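Local coordinates for protein acetyltransferase, GNAT family (Bacillus anthracis str. Sterne, PDB 3FBU) that probably transfers an acetyl group from acetyl-coenzyme A to an acceptor substrate, as a coenzyme A-binding member of the GNAT family, at residues Lys16-Val21 against Phe39-Thr44; Gly71-His76 against Gln105-Tyr110; Phe75-Tyr78 against Thr83-Ile86; Lys148-Gly153 against Trp157-Tyr162. One frame throughout, in Å; residues are numbered along the deposited sequence.

Interactions 2 and 3 are contiguous. They share Phe75 and His76 on strand 68-79, their centres lie 9 Å apart, and Ile86 of interaction 3 packs on Thr107 and Leu108 of interaction 2. Interaction 1 pairs the two helices after strand 8-10, its centre 20 Å from that of interaction 2. Interaction 4 is a surface hairpin at one edge of the same sheet, with its centre 18 Å from that of interaction 3; the two touch where Tyr78 meets Tyr161. Bound coenzyme A lies about 7 Å from the side chains of Ile73 and Glu85, about 8 Å from that of Glu159 and about 11 Å from that of Val21.

Interaction 1: Lys16-Val21 against Phe39-Thr44; sequences KDWEAV and FTEEDT
Thr44 turns OG1 beside its own backbone N (chi1 -53°), which leaves CG2 anti to that nitrogen and aimed at helix 18-25; Val21 sets CG1 anti to its N (chi1 170°) and meets it. The two methyls, Val21 CG1 and Thr44 CG2, are 3.6 Å apart. The same Thr44 CG2 also rests on the backbone one turn earlier, 3.4 Å from Trp18 O, so a single methyl touches both a valine branch and a helical carbonyl. It lies close to the plane of the Trp18 indole, at its edge. The indole reaches back toward the start of helix 41-50, where its six-membered ring meets the extended side chain of Glu41: Trp18 CZ3 is 4.1 Å from Glu41 CB, and Trp18 CH2 is 4.0 Å from Glu41 OE1, with ring and carboxylate planes 64° apart. Arg45 adds a cation-pi contact to the indole and a long, weak ion pair to the Glu41 carboxylate. The hydroxyl of Thr44 is engaged with helix 18-25 as well, hydrogen-bonded to His22 ND1 and to Thr25 OG1; methyl and hydroxyl thus both serve the helix pairing. Helix 41-50 starts with a capping box: Asp43 N donates to Thr40 OG1 (3.0 Å), and Thr40 N returns a bond to Asp43 OD2 (2.9 Å) from above the carboxylate plane. Val21 also packs against Leu69 of strand 68-79. Two successive helices leading from the N-terminal strands to strand 58-63 are characteristic of the GNAT fold.

Interaction 2: Gly71-His76 against Gln105-Tyr110; sequences GHIVFH and QATLKY
The Phe75 ring has Thr107 on one face and Tyr84 on the other. Thr107 CG2 stands over the ring centre in a CH-pi contact, 3.6 Å from the centroid and 12° off the ring normal. The ring carbons lie at similar distances from this methyl, from 3.6 Å between Phe75 CG and Thr107 CG2 to 4.2 Å between Phe75 CZ and Thr107 CG2, so the carbon sits above the whole face and favours no single edge. Ile86 of the adjacent strand comes up at the ring edge. Phe75 holds CG anti to its backbone N (chi1 -165°), which swings the ring out from strand 68-79 and under the threonine. Two residues earlier on that strand, Ile73 CG2 lies 3.8 Å from the hydroxyl branch, Thr107 OG1, and 4.1 Å from Thr107 CG2. Thr107 is therefore set against both Ile73 and Phe75, which project from one side of the strand. This is the packing of the GNAT core, in which the helix after the fourth main strand covers one face of the central sheet; here helix 99-114 lies on strand 68-79. The buried hydroxyl of Thr107 is satisfied within its own helix, hydrogen-bonded to Ala103 O. Phe59, Leu117 and Ile120 enclose Phe75 further, while Ile73 packs on Val61. Beside Thr107, Leu108 bears on Ile120 of strand 119-124, and Met1 touches both Thr107 and Tyr110.

Interaction 3: Phe75-Tyr78 against Thr83-Ile86; sequences FHKY and TYEI
His76 and Glu85 form a hydrogen-bonded antiparallel pair in the beta hairpin of strands 68-79 and 83-90: His76 N donates to Glu85 O at 3.1 Å, and Glu85 N to His76 O at 2.9 Å. Their side chains run alongside each other in the same direction, with His76 CE1 3.5 Å from Glu85 OE1. The Tyr84 ring folds back over the neighbouring strand and lays one face on its backbone, with Lys77 N above the ring centre and His76 C nearer the rim. The aliphatic part of Lys77 follows the phenol, and a bend at chi4 (-48°) lets Lys77 NZ donate a hydrogen bond to Tyr84 OH at 2.8 Å. Tyr84 also meets the Phe75 ring obliquely, planes 45° apart. Toward the turn, Tyr78 N donates to Thr83 O at 2.9 Å, and the Tyr78 ring stands across the Glu85 carboxylate, their planes nearly perpendicular. Farther out, strand 119-124 runs beside strand 83-90, its Ile121 packing on Tyr78 and Glu85. The His76 ring is fixed in rotation by His76 ND1, which donates almost straight to Lys77 O at 2.9 Å, the acceptor lying in the imidazole plane, though ND1 stands well above the carbonyl plane of Lys77.

Interaction 4: Lys148-Gly153 against Trp157-Tyr162; sequences KCIPHG and WDEYYY
His152 lays its imidazole over the six-membered ring of Trp157 in a face-to-face stack, centroids 3.8 Å apart and planes tilted by 26°. The nearest ring carbons are modelled closer than carbons can sit, so the fine detail of this overlap is doubtful. His152 CB adds a CH-pi contact over the same six-membered ring, 4.1 Å from its centroid. With CG anti to its backbone N (chi1 153°), His152 reaches back from near the end of its strand toward the tryptophan. Ile150 is the bridge partner of Trp157, and their CB atoms are 4.2 Å apart on one side of the sheet; the isoleucine side chain meets Glu159 at about a right angle, Ile150 CD1 lying 3.6 Å from Glu159 OE1. Cys149 brings SG beside the same carboxylate, 3.4 Å from Glu159 OE1. Lys148 and Asp158 run alongside each other, and the aspartate accepts a backbone hydrogen bond: Lys148 N donates to Asp158 OD1 at 2.9 Å, on the anti side and somewhat out of the carboxylate plane. Trp157 O accepts from both Cys149 N (2.9 Å) and Ile150 N (3.1 Å), the mark of a classic beta bulge. This hairpin joins strand 141-152, outermost in the chain's sheet, to strand 155-165, which is flanked on its other side by strand 119-124 and packs Tyr162 against helix 129-137.

Interaction 1: Lys16-Val21 against Phe39-Thr44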
loop_
_atom_site.group_PDB
_atom_site.type_symbol
_atom_site.label_atom_id
_atom_site.label_comp_id
_atom_site.label_asym_id
_atom_site.label_seq_id
_atom_site.Cartn_x
_atom_site.Cartn_y
_atom_site.Cartn_z
ATOM N N LYS A 16 12.794 14.547 -24.940
ATOM C CA LYS A 16 11.441 14.112 -25.200
ATOM C C LYS A 16 10.874 13.172 -24.137
ATOM O O LYS A 16 9.724 12.906 -24.144
ATOM C CB LYS A 16 11.262 13.521 -26.578
ATOM C CG LYS A 16 11.995 12.373 -26.901
ATOM C CD LYS A 16 11.621 12.033 -28.339
ATOM C CE LYS A 16 12.716 11.295 -29.009
ATOM N NZ LYS A 16 12.321 10.366 -30.045
ATOM N N ASP A 17 11.701 12.710 -23.205
ATOM C CA ASP A 17 11.163 11.971 -22.075
ATOM C C ASP A 17 10.267 12.789 -21.147
ATOM O O ASP A 17 9.581 12.225 -20.372
ATOM C CB ASP A 17 12.295 11.390 -21.232
ATOM C CG ASP A 17 13.133 10.370 -21.961
ATOM O OD1 ASP A 17 12.613 9.610 -22.744
ATOM O OD2 ASP A 17 14.308 10.351 -21.727
ATOM N N TRP A 18 10.310 14.118 -21.194
ATOM C CA TRP A 18 9.649 14.939 -20.174
ATOM C C TRP A 18 8.145 14.671 -20.022
ATOM O O TRP A 18 7.626 14.659 -18.912
ATOM C CB TRP A 18 9.960 16.432 -20.355
ATOM C CG TRP A 18 9.165 17.165 -21.364
ATOM C CD1 TRP A 18 9.547 17.465 -22.643
ATOM C CD2 TRP A 18 7.899 17.784 -21.165
ATOM N NE1 TRP A 18 8.576 18.190 -23.266
ATOM C CE2 TRP A 18 7.545 18.401 -22.383
ATOM C CE3 TRP A 18 6.998 17.842 -20.085
ATOM C CZ2 TRP A 18 6.335 19.069 -22.554
ATOM C CZ3 TRP A 18 5.799 18.504 -20.257
ATOM C CH2 TRP A 18 5.479 19.116 -21.482
ATOM N N GLU A 19 7.451 14.430 -21.129
ATOM C CA GLU A 19 5.999 14.200 -21.056
ATOM C C GLU A 19 5.637 12.946 -20.262
ATOM O O GLU A 19 4.711 12.980 -19.457
ATOM C CB GLU A 19 5.352 14.198 -22.455
ATOM C CG GLU A 19 5.120 15.628 -22.993
ATOM C CD GLU A 19 4.280 15.699 -24.263
ATOM O OE1 GLU A 19 3.764 14.653 -24.714
ATOM O OE2 GLU A 19 4.150 16.820 -24.820
ATOM N N ALA A 20 6.380 11.869 -20.469
ATOM C CA ALA A 20 6.182 10.610 -19.727
ATOM C C ALA A 20 6.545 10.793 -18.246
ATOM O O ALA A 20 5.904 10.224 -17.350
ATOM C CB ALA A 20 7.030 9.499 -20.359
ATOM N N VAL A 21 7.571 11.583 -17.979
ATOM C CA VAL A 21 7.912 11.884 -16.584
ATOM C C VAL A 21 6.806 12.711 -15.930
ATOM O O VAL A 21 6.398 12.434 -14.791
ATOM C CB VAL A 21 9.268 12.593 -16.492
ATOM C CG1 VAL A 21 9.545 13.142 -15.041
ATOM C CG2 VAL A 21 10.355 11.628 -16.922
ATOM N N PHE A 39 5.132 18.916 -9.568
ATOM C CA PHE A 39 5.783 19.698 -10.619
ATOM C C PHE A 39 4.745 20.294 -11.575
ATOM O O PHE A 39 3.777 19.636 -11.938
ATOM C CB PHE A 39 6.679 18.810 -11.486
ATOM C CG PHE A 39 8.009 18.452 -10.880
ATOM C CD1 PHE A 39 8.270 18.591 -9.522
ATOM C CD2 PHE A 39 9.004 17.924 -11.701
ATOM C CE1 PHE A 39 9.527 18.216 -8.999
ATOM C CE2 PHE A 39 10.232 17.540 -11.198
ATOM C CZ PHE A 39 10.510 17.705 -9.847
ATOM N N THR A 40 4.986 21.522 -12.002
ATOM C CA THR A 40 4.325 22.087 -13.185
ATOM C C THR A 40 5.014 21.513 -14.426
ATOM O O THR A 40 6.069 20.893 -14.316
ATOM C CB THR A 40 4.478 23.617 -13.207
ATOM O OG1 THR A 40 5.862 23.950 -13.373
ATOM C CG2 THR A 40 3.941 24.224 -11.902
ATOM N N GLU A 41 4.435 21.721 -15.602
ATOM C CA GLU A 41 5.067 21.299 -16.847
ATOM C C GLU A 41 6.453 21.916 -17.000
ATOM O O GLU A 41 7.391 21.212 -17.398
ATOM C CB GLU A 41 4.208 21.642 -18.081
ATOM C CG GLU A 41 3.031 20.719 -18.265
ATOM C CD GLU A 41 2.297 20.943 -19.586
ATOM O OE1 GLU A 41 2.710 21.826 -20.373
ATOM O OE2 GLU A 41 1.315 20.213 -19.822
ATOM N N GLU A 42 6.593 23.215 -16.691
ATOM C CA GLU A 42 7.913 23.858 -16.727
ATOM C C GLU A 42 8.897 23.199 -15.741
ATOM O O GLU A 42 10.073 23.074 -16.056
ATOM C CB GLU A 42 7.849 25.370 -16.447
ATOM C CG GLU A 42 9.260 26.022 -16.402
ATOM C CD GLU A 42 9.302 27.515 -16.768
ATOM O OE1 GLU A 42 8.443 27.972 -17.559
ATOM O OE2 GLU A 42 10.220 28.226 -16.275
ATOM N N ASP A 43 8.414 22.804 -14.564
ATOM C CA ASP A 43 9.252 22.127 -13.555
ATOM C C ASP A 43 9.786 20.825 -14.113
ATOM O O ASP A 43 10.979 20.534 -14.006
ATOM C CB ASP A 43 8.459 21.803 -12.288
ATOM C CG ASP A 43 8.144 23.032 -11.438
ATOM O OD1 ASP A 43 8.897 24.027 -11.528
ATOM O OD2 ASP A 43 7.164 22.958 -10.641
ATOM N N THR A 44 8.902 20.022 -14.710
ATOM C CA THR A 44 9.346 18.759 -15.302
ATOM C C THR A 44 10.344 18.966 -16.437
ATOM O O THR A 44 11.358 18.274 -16.492
ATOM C CB THR A 44 8.192 17.888 -15.746
ATOM O OG1 THR A 44 7.282 17.709 -14.640
ATOM C CG2 THR A 44 8.727 16.489 -16.236
#

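Interaction 2: Gly71-His76 against Gln105-Tyr110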
loop_
_atom_site.group_PDB
_atom_site.type_symbol
_atom_site.label_atom_id
_atom_site.label_comp_id
_atom_site.label_asym_id
_atom_site.label_seq_id
_atom_site.Cartn_x
_atom_site.Cartn_y
_atom_site.Cartn_z
ATOM N N GLY A 71 9.391 5.262 -14.840
ATOM C CA GLY A 71 9.862 5.989 -13.664
ATOM C C GLY A 71 11.298 6.417 -13.830
ATOM O O GLY A 71 11.862 6.356 -14.921
ATOM N N HIS A 72 11.877 6.919 -12.748
ATOM C CA HIS A 72 13.293 7.212 -12.746
ATOM C C HIS A 72 13.977 6.821 -11.426
ATOM O O HIS A 72 13.353 6.728 -10.352
ATOM C CB HIS A 72 13.567 8.682 -13.139
ATOM C CG HIS A 72 13.161 9.704 -12.113
ATOM N ND1 HIS A 72 11.943 10.356 -12.154
ATOM C CD2 HIS A 72 13.824 10.216 -11.038
ATOM C CE1 HIS A 72 11.861 11.202 -11.144
ATOM N NE2 HIS A 72 12.981 11.137 -10.445
ATOM N N ILE A 73 15.261 6.526 -11.566
ATOM C CA ILE A 73 16.156 6.270 -10.446
ATOM C C ILE A 73 16.966 7.531 -10.155
ATOM O O ILE A 73 17.522 8.177 -11.075
ATOM C CB ILE A 73 17.119 5.086 -10.771
ATOM C CG1 ILE A 73 16.366 3.737 -10.741
ATOM C CG2 ILE A 73 18.334 5.097 -9.828
ATOM C CD1 ILE A 73 15.908 3.247 -9.358
ATOM N N VAL A 74 17.020 7.861 -8.868
ATOM C CA VAL A 74 17.867 8.913 -8.343
ATOM C C VAL A 74 19.188 8.250 -7.937
ATOM O O VAL A 74 19.183 7.277 -7.196
ATOM C CB VAL A 74 17.209 9.604 -7.142
ATOM C CG1 VAL A 74 18.014 10.799 -6.694
ATOM C CG2 VAL A 74 15.757 10.044 -7.466
ATOM N N PHE A 75 20.306 8.757 -8.452
ATOM C CA PHE A 75 21.627 8.184 -8.100
ATOM C C PHE A 75 22.732 9.237 -8.251
ATOM O O PHE A 75 23.026 9.665 -9.351
ATOM C CB PHE A 75 21.899 6.938 -8.937
ATOM C CG PHE A 75 23.023 6.080 -8.424
ATOM C CD1 PHE A 75 22.990 5.545 -7.148
ATOM C CD2 PHE A 75 24.107 5.807 -9.228
ATOM C CE1 PHE A 75 24.003 4.727 -6.689
ATOM C CE2 PHE A 75 25.132 4.979 -8.762
ATOM C CZ PHE A 75 25.071 4.462 -7.486
ATOM N N HIS A 76 23.321 9.659 -7.130
ATOM C CA HIS A 76 24.308 10.740 -7.126
ATOM C C HIS A 76 25.240 10.686 -5.924
ATOM O O HIS A 76 24.936 10.077 -4.909
ATOM C CB HIS A 76 23.627 12.122 -7.171
ATOM C CG HIS A 76 22.669 12.393 -6.053
ATOM N ND1 HIS A 76 23.065 12.791 -4.794
ATOM C CD2 HIS A 76 21.315 12.313 -6.012
ATOM C CE1 HIS A 76 21.998 12.970 -4.033
ATOM N NE2 HIS A 76 20.925 12.670 -4.745
ATOM N N GLN A 105 18.101 -2.529 -7.698
ATOM C CA GLN A 105 19.081 -3.632 -7.561
ATOM C C GLN A 105 20.182 -3.517 -8.620
ATOM O O GLN A 105 21.379 -3.608 -8.324
ATOM C CB GLN A 105 18.380 -5.011 -7.630
ATOM C CG GLN A 105 19.273 -6.243 -7.355
ATOM C CD GLN A 105 18.478 -7.555 -7.272
ATOM O OE1 GLN A 105 17.229 -7.564 -7.325
ATOM N NE2 GLN A 105 19.201 -8.683 -7.138
ATOM N N ALA A 106 19.757 -3.303 -9.857
ATOM C CA ALA A 106 20.657 -3.124 -10.989
ATOM C C ALA A 106 21.576 -1.917 -10.828
ATOM O O ALA A 106 22.742 -1.972 -11.197
ATOM C CB ALA A 106 19.839 -3.001 -12.284
ATOM N N THR A 107 21.056 -0.826 -10.274
ATOM C CA THR A 107 21.855 0.359 -10.003
ATOM C C THR A 107 22.923 0.104 -8.941
ATOM O O THR A 107 24.064 0.482 -9.133
ATOM C CB THR A 107 20.939 1.550 -9.611
ATOM O OG1 THR A 107 19.945 1.745 -10.635
ATOM C CG2 THR A 107 21.758 2.856 -9.405
ATOM N N LEU A 108 22.564 -0.561 -7.837
ATOM C CA LEU A 108 23.545 -0.925 -6.807
ATOM C C LEU A 108 24.680 -1.730 -7.417
ATOM O O LEU A 108 25.833 -1.472 -7.156
ATOM C CB LEU A 108 22.888 -1.730 -5.666
ATOM C CG LEU A 108 21.810 -1.077 -4.819
ATOM C CD1 LEU A 108 21.223 -2.068 -3.794
ATOM C CD2 LEU A 108 22.277 0.191 -4.124
ATOM N N LYS A 109 24.327 -2.718 -8.229
ATOM C CA LYS A 109 25.304 -3.589 -8.873
ATOM C C LYS A 109 26.283 -2.805 -9.742
ATOM O O LYS A 109 27.503 -2.989 -9.668
ATOM C CB LYS A 109 24.568 -4.627 -9.737
ATOM C CG LYS A 109 23.740 -5.632 -8.960
ATOM C CD LYS A 109 22.979 -6.667 -9.887
ATOM C CE LYS A 109 22.141 -7.726 -9.129
ATOM N NZ LYS A 109 21.389 -8.706 -10.021
ATOM N N TYR A 110 25.738 -1.908 -10.548
ATOM C CA TYR A 110 26.532 -0.975 -11.351
ATOM C C TYR A 110 27.423 -0.102 -10.482
ATOM O O TYR A 110 28.612 0.025 -10.751
ATOM C CB TYR A 110 25.620 -0.115 -12.193
ATOM C CG TYR A 110 26.319 0.830 -13.152
ATOM C CD1 TYR A 110 26.768 0.385 -14.390
ATOM C CD2 TYR A 110 26.485 2.165 -12.837
ATOM C CE1 TYR A 110 27.398 1.254 -15.280
ATOM C CE2 TYR A 110 27.110 3.046 -13.727
ATOM C CZ TYR A 110 27.560 2.576 -14.935
ATOM O OH TYR A 110 28.159 3.441 -15.807
#

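Interaction 3: Phe75-Tyr78 against Thr83-Ile86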
loop_
_atom_site.group_PDB
_atom_site.type_symbol
_atom_site.label_atom_id
_atom_site.label_comp_id
_atom_site.label_asym_id
_atom_site.label_seq_id
_atom_site.Cartn_x
_atom_site.Cartn_y
_atom_site.Cartn_z
ATOM N N PHE A 75 20.306 8.757 -8.452
ATOM C CA PHE A 75 21.627 8.184 -8.100
ATOM C C PHE A 75 22.732 9.237 -8.251
ATOM O O PHE A 75 23.026 9.665 -9.351
ATOM C CB PHE A 75 21.899 6.938 -8.937
ATOM C CG PHE A 75 23.023 6.080 -8.424
ATOM C CD1 PHE A 75 22.990 5.545 -7.148
ATOM C CD2 PHE A 75 24.107 5.807 -9.228
ATOM C CE1 PHE A 75 24.003 4.727 -6.689
ATOM C CE2 PHE A 75 25.132 4.979 -8.762
ATOM C CZ PHE A 75 25.071 4.462 -7.486
ATOM N N HIS A 76 23.321 9.659 -7.130
ATOM C CA HIS A 76 24.308 10.740 -7.126
ATOM C C HIS A 76 25.240 10.686 -5.924
ATOM O O HIS A 76 24.936 10.077 -4.909
ATOM C CB HIS A 76 23.627 12.122 -7.171
ATOM C CG HIS A 76 22.669 12.393 -6.053
ATOM N ND1 HIS A 76 23.065 12.791 -4.794
ATOM C CD2 HIS A 76 21.315 12.313 -6.012
ATOM C CE1 HIS A 76 21.998 12.970 -4.033
ATOM N NE2 HIS A 76 20.925 12.670 -4.745
ATOM N N LYS A 77 26.369 11.368 -6.050
ATOM C CA LYS A 77 27.310 11.511 -4.940
ATOM C C LYS A 77 26.651 12.056 -3.677
ATOM O O LYS A 77 25.813 12.958 -3.736
ATOM C CB LYS A 77 28.484 12.419 -5.358
ATOM C CG LYS A 77 29.267 11.861 -6.518
ATOM C CD LYS A 77 30.472 12.753 -6.888
ATOM C CE LYS A 77 31.205 12.185 -8.104
ATOM N NZ LYS A 77 31.500 10.689 -8.032
ATOM N N TYR A 78 27.036 11.467 -2.540
ATOM C CA TYR A 78 26.508 11.798 -1.228
ATOM C C TYR A 78 27.616 12.232 -0.291
ATOM O O TYR A 78 27.511 13.273 0.305
ATOM C CB TYR A 78 25.760 10.609 -0.654
ATOM C CG TYR A 78 25.188 10.843 0.707
ATOM C CD1 TYR A 78 24.036 11.594 0.861
ATOM C CD2 TYR A 78 25.789 10.324 1.832
ATOM C CE1 TYR A 78 23.491 11.814 2.095
ATOM C CE2 TYR A 78 25.264 10.561 3.090
ATOM C CZ TYR A 78 24.108 11.292 3.204
ATOM O OH TYR A 78 23.561 11.526 4.437
ATOM N N THR A 83 30.715 7.344 -1.673
ATOM C CA THR A 83 29.414 7.035 -1.092
ATOM C C THR A 83 28.352 7.812 -1.864
ATOM O O THR A 83 28.446 9.034 -1.982
ATOM C CB THR A 83 29.363 7.390 0.400
ATOM O OG1 THR A 83 30.389 6.665 1.100
ATOM C CG2 THR A 83 27.995 7.002 1.012
ATOM N N TYR A 84 27.364 7.084 -2.382
ATOM C CA TYR A 84 26.283 7.641 -3.193
ATOM C C TYR A 84 24.961 7.470 -2.451
ATOM O O TYR A 84 24.842 6.650 -1.530
ATOM C CB TYR A 84 26.174 6.899 -4.531
ATOM C CG TYR A 84 27.005 7.490 -5.626
ATOM C CD1 TYR A 84 26.451 7.732 -6.897
ATOM C CD2 TYR A 84 28.331 7.823 -5.397
ATOM C CE1 TYR A 84 27.210 8.303 -7.894
ATOM C CE2 TYR A 84 29.100 8.382 -6.411
ATOM C CZ TYR A 84 28.526 8.612 -7.645
ATOM O OH TYR A 84 29.293 9.174 -8.664
ATOM N N GLU A 85 23.974 8.241 -2.893
ATOM C CA GLU A 85 22.608 8.128 -2.438
ATOM C C GLU A 85 21.730 7.675 -3.614
ATOM O O GLU A 85 21.930 8.110 -4.786
ATOM C CB GLU A 85 22.120 9.472 -1.901
ATOM C CG GLU A 85 20.647 9.503 -1.559
ATOM C CD GLU A 85 20.155 10.811 -0.954
ATOM O OE1 GLU A 85 20.911 11.829 -0.940
ATOM O OE2 GLU A 85 18.991 10.800 -0.493
ATOM N N ILE A 86 20.781 6.795 -3.311
ATOM C CA ILE A 86 19.844 6.225 -4.297
ATOM C C ILE A 86 18.404 6.519 -3.851
ATOM O O ILE A 86 18.102 6.596 -2.656
ATOM C CB ILE A 86 20.089 4.683 -4.500
ATOM C CG1 ILE A 86 19.356 4.102 -5.748
ATOM C CG2 ILE A 86 19.725 3.904 -3.216
ATOM C CD1 ILE A 86 19.835 2.661 -6.134
#

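Interaction 4: Lys148-Gly153 against Trp157-Tyr162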
loop_
_atom_site.group_PDB
_atom_site.type_symbol
_atom_site.label_atom_id
_atom_site.label_comp_id
_atom_site.label_asym_id
_atom_site.label_seq_id
_atom_site.Cartn_x
_atom_site.Cartn_y
_atom_site.Cartn_z
ATOM N N LYS A 148 11.969 13.898 13.814
ATOM C CA LYS A 148 11.672 15.319 13.551
ATOM C C LYS A 148 12.848 16.095 13.022
ATOM O O LYS A 148 13.171 17.173 13.529
ATOM C CB LYS A 148 11.141 16.012 14.816
ATOM C CG LYS A 148 9.883 15.423 15.352
ATOM C CD LYS A 148 9.053 16.464 16.124
ATOM C CE LYS A 148 7.801 15.822 16.714
ATOM N NZ LYS A 148 7.278 16.610 17.901
ATOM N N CYS A 149 13.490 15.557 12.000
ATOM C CA CYS A 149 14.724 16.116 11.522
ATOM C C CYS A 149 14.565 16.905 10.236
ATOM O O CYS A 149 15.429 17.693 9.905
ATOM C CB CYS A 149 15.753 15.004 11.313
ATOM S SG CYS A 149 15.285 13.728 10.138
ATOM N N ILE A 150 13.471 16.674 9.504
ATOM C CA ILE A 150 13.303 17.238 8.164
ATOM C C ILE A 150 12.246 18.341 8.169
ATOM O O ILE A 150 11.105 18.081 8.569
ATOM C CB ILE A 150 12.858 16.149 7.151
ATOM C CG1 ILE A 150 13.998 15.186 6.886
ATOM C CG2 ILE A 150 12.432 16.772 5.812
ATOM C CD1 ILE A 150 13.717 14.260 5.801
ATOM N N PRO A 151 12.614 19.560 7.715
ATOM C CA PRO A 151 11.628 20.630 7.661
ATOM C C PRO A 151 10.888 20.530 6.319
ATOM O O PRO A 151 11.510 20.515 5.231
ATOM C CB PRO A 151 12.467 21.891 7.769
ATOM C CG PRO A 151 13.815 21.500 7.165
ATOM C CD PRO A 151 13.910 19.999 7.172
ATOM N N HIS A 152 9.580 20.375 6.424
ATOM C CA HIS A 152 8.689 20.246 5.279
ATOM C C HIS A 152 7.581 21.261 5.550
ATOM O O HIS A 152 6.725 21.036 6.395
ATOM C CB HIS A 152 8.181 18.795 5.183
ATOM C CG HIS A 152 6.847 18.644 4.520
ATOM N ND1 HIS A 152 6.690 18.637 3.149
ATOM C CD2 HIS A 152 5.606 18.480 5.043
ATOM C CE1 HIS A 152 5.408 18.490 2.857
ATOM N NE2 HIS A 152 4.730 18.388 3.987
ATOM N N GLY A 153 7.641 22.387 4.838
ATOM C CA GLY A 153 6.888 23.566 5.177
ATOM C C GLY A 153 7.415 24.032 6.526
ATOM O O GLY A 153 8.650 24.094 6.770
ATOM N N TRP A 157 9.398 16.186 9.741
ATOM C CA TRP A 157 9.202 14.768 9.487
ATOM C C TRP A 157 10.356 13.937 10.033
ATOM O O TRP A 157 11.465 14.458 10.196
ATOM C CB TRP A 157 9.104 14.517 7.997
ATOM C CG TRP A 157 7.801 14.919 7.380
ATOM C CD1 TRP A 157 6.665 15.352 8.028
ATOM C CD2 TRP A 157 7.481 14.876 5.990
ATOM N NE1 TRP A 157 5.671 15.608 7.107
ATOM C CE2 TRP A 157 6.146 15.323 5.852
ATOM C CE3 TRP A 157 8.202 14.541 4.843
ATOM C CZ2 TRP A 157 5.514 15.422 4.607
ATOM C CZ3 TRP A 157 7.575 14.637 3.606
ATOM C CH2 TRP A 157 6.242 15.076 3.499
ATOM N N ASP A 158 10.052 12.669 10.298
ATOM C CA ASP A 158 11.023 11.659 10.717
ATOM C C ASP A 158 11.698 11.127 9.451
ATOM O O ASP A 158 11.217 11.327 8.358
ATOM C CB ASP A 158 10.352 10.470 11.448
ATOM C CG ASP A 158 9.727 10.825 12.804
ATOM O OD1 ASP A 158 9.942 11.936 13.352
ATOM O OD2 ASP A 158 8.995 9.951 13.333
ATOM N N GLU A 159 12.823 10.434 9.604
ATOM C CA GLU A 159 13.487 9.834 8.467
ATOM C C GLU A 159 14.075 8.505 8.892
ATOM O O GLU A 159 14.737 8.444 9.926
ATOM C CB GLU A 159 14.591 10.782 8.005
ATOM C CG GLU A 159 15.354 10.410 6.821
ATOM C CD GLU A 159 16.384 11.487 6.465
ATOM O OE1 GLU A 159 16.482 12.494 7.208
ATOM O OE2 GLU A 159 17.049 11.350 5.432
ATOM N N TYR A 160 13.864 7.464 8.089
ATOM C CA TYR A 160 14.684 6.246 8.179
ATOM C C TYR A 160 15.875 6.390 7.270
ATOM O O TYR A 160 15.755 6.930 6.175
ATOM C CB TYR A 160 13.920 5.029 7.685
ATOM C CG TYR A 160 12.857 4.445 8.591
ATOM C CD1 TYR A 160 12.949 4.497 9.967
ATOM C CD2 TYR A 160 11.787 3.753 8.032
ATOM C CE1 TYR A 160 11.969 3.920 10.775
ATOM C CE2 TYR A 160 10.837 3.158 8.817
ATOM C CZ TYR A 160 10.918 3.253 10.182
ATOM O OH TYR A 160 9.947 2.650 10.948
ATOM N N TYR A 161 17.013 5.858 7.708
ATOM C CA TYR A 161 18.230 5.870 6.944
ATOM C C TYR A 161 18.701 4.424 6.742
ATOM O O TYR A 161 18.910 3.685 7.711
ATOM C CB TYR A 161 19.253 6.632 7.752
ATOM C CG TYR A 161 20.523 6.991 7.085
ATOM C CD1 TYR A 161 20.804 8.308 6.731
ATOM C CD2 TYR A 161 21.513 6.010 6.851
ATOM C CE1 TYR A 161 22.030 8.632 6.173
ATOM C CE2 TYR A 161 22.710 6.332 6.291
ATOM C CZ TYR A 161 22.966 7.649 5.960
ATOM O OH TYR A 161 24.200 7.921 5.398
ATOM N N TYR A 162 18.836 4.056 5.487
ATOM C CA TYR A 162 19.295 2.734 5.074
ATOM C C TYR A 162 20.634 2.813 4.370
ATOM O O TYR A 162 20.963 3.833 3.743
ATOM C CB TYR A 162 18.270 2.113 4.115
ATOM C CG TYR A 162 17.068 1.514 4.776
ATOM C CD1 TYR A 162 16.063 2.324 5.282
ATOM C CD2 TYR A 162 16.940 0.128 4.943
ATOM C CE1 TYR A 162 14.969 1.783 5.881
ATOM C CE2 TYR A 162 15.829 -0.409 5.553
ATOM C CZ TYR A 162 14.850 0.431 6.025
ATOM O OH TYR A 162 13.715 -0.034 6.650
#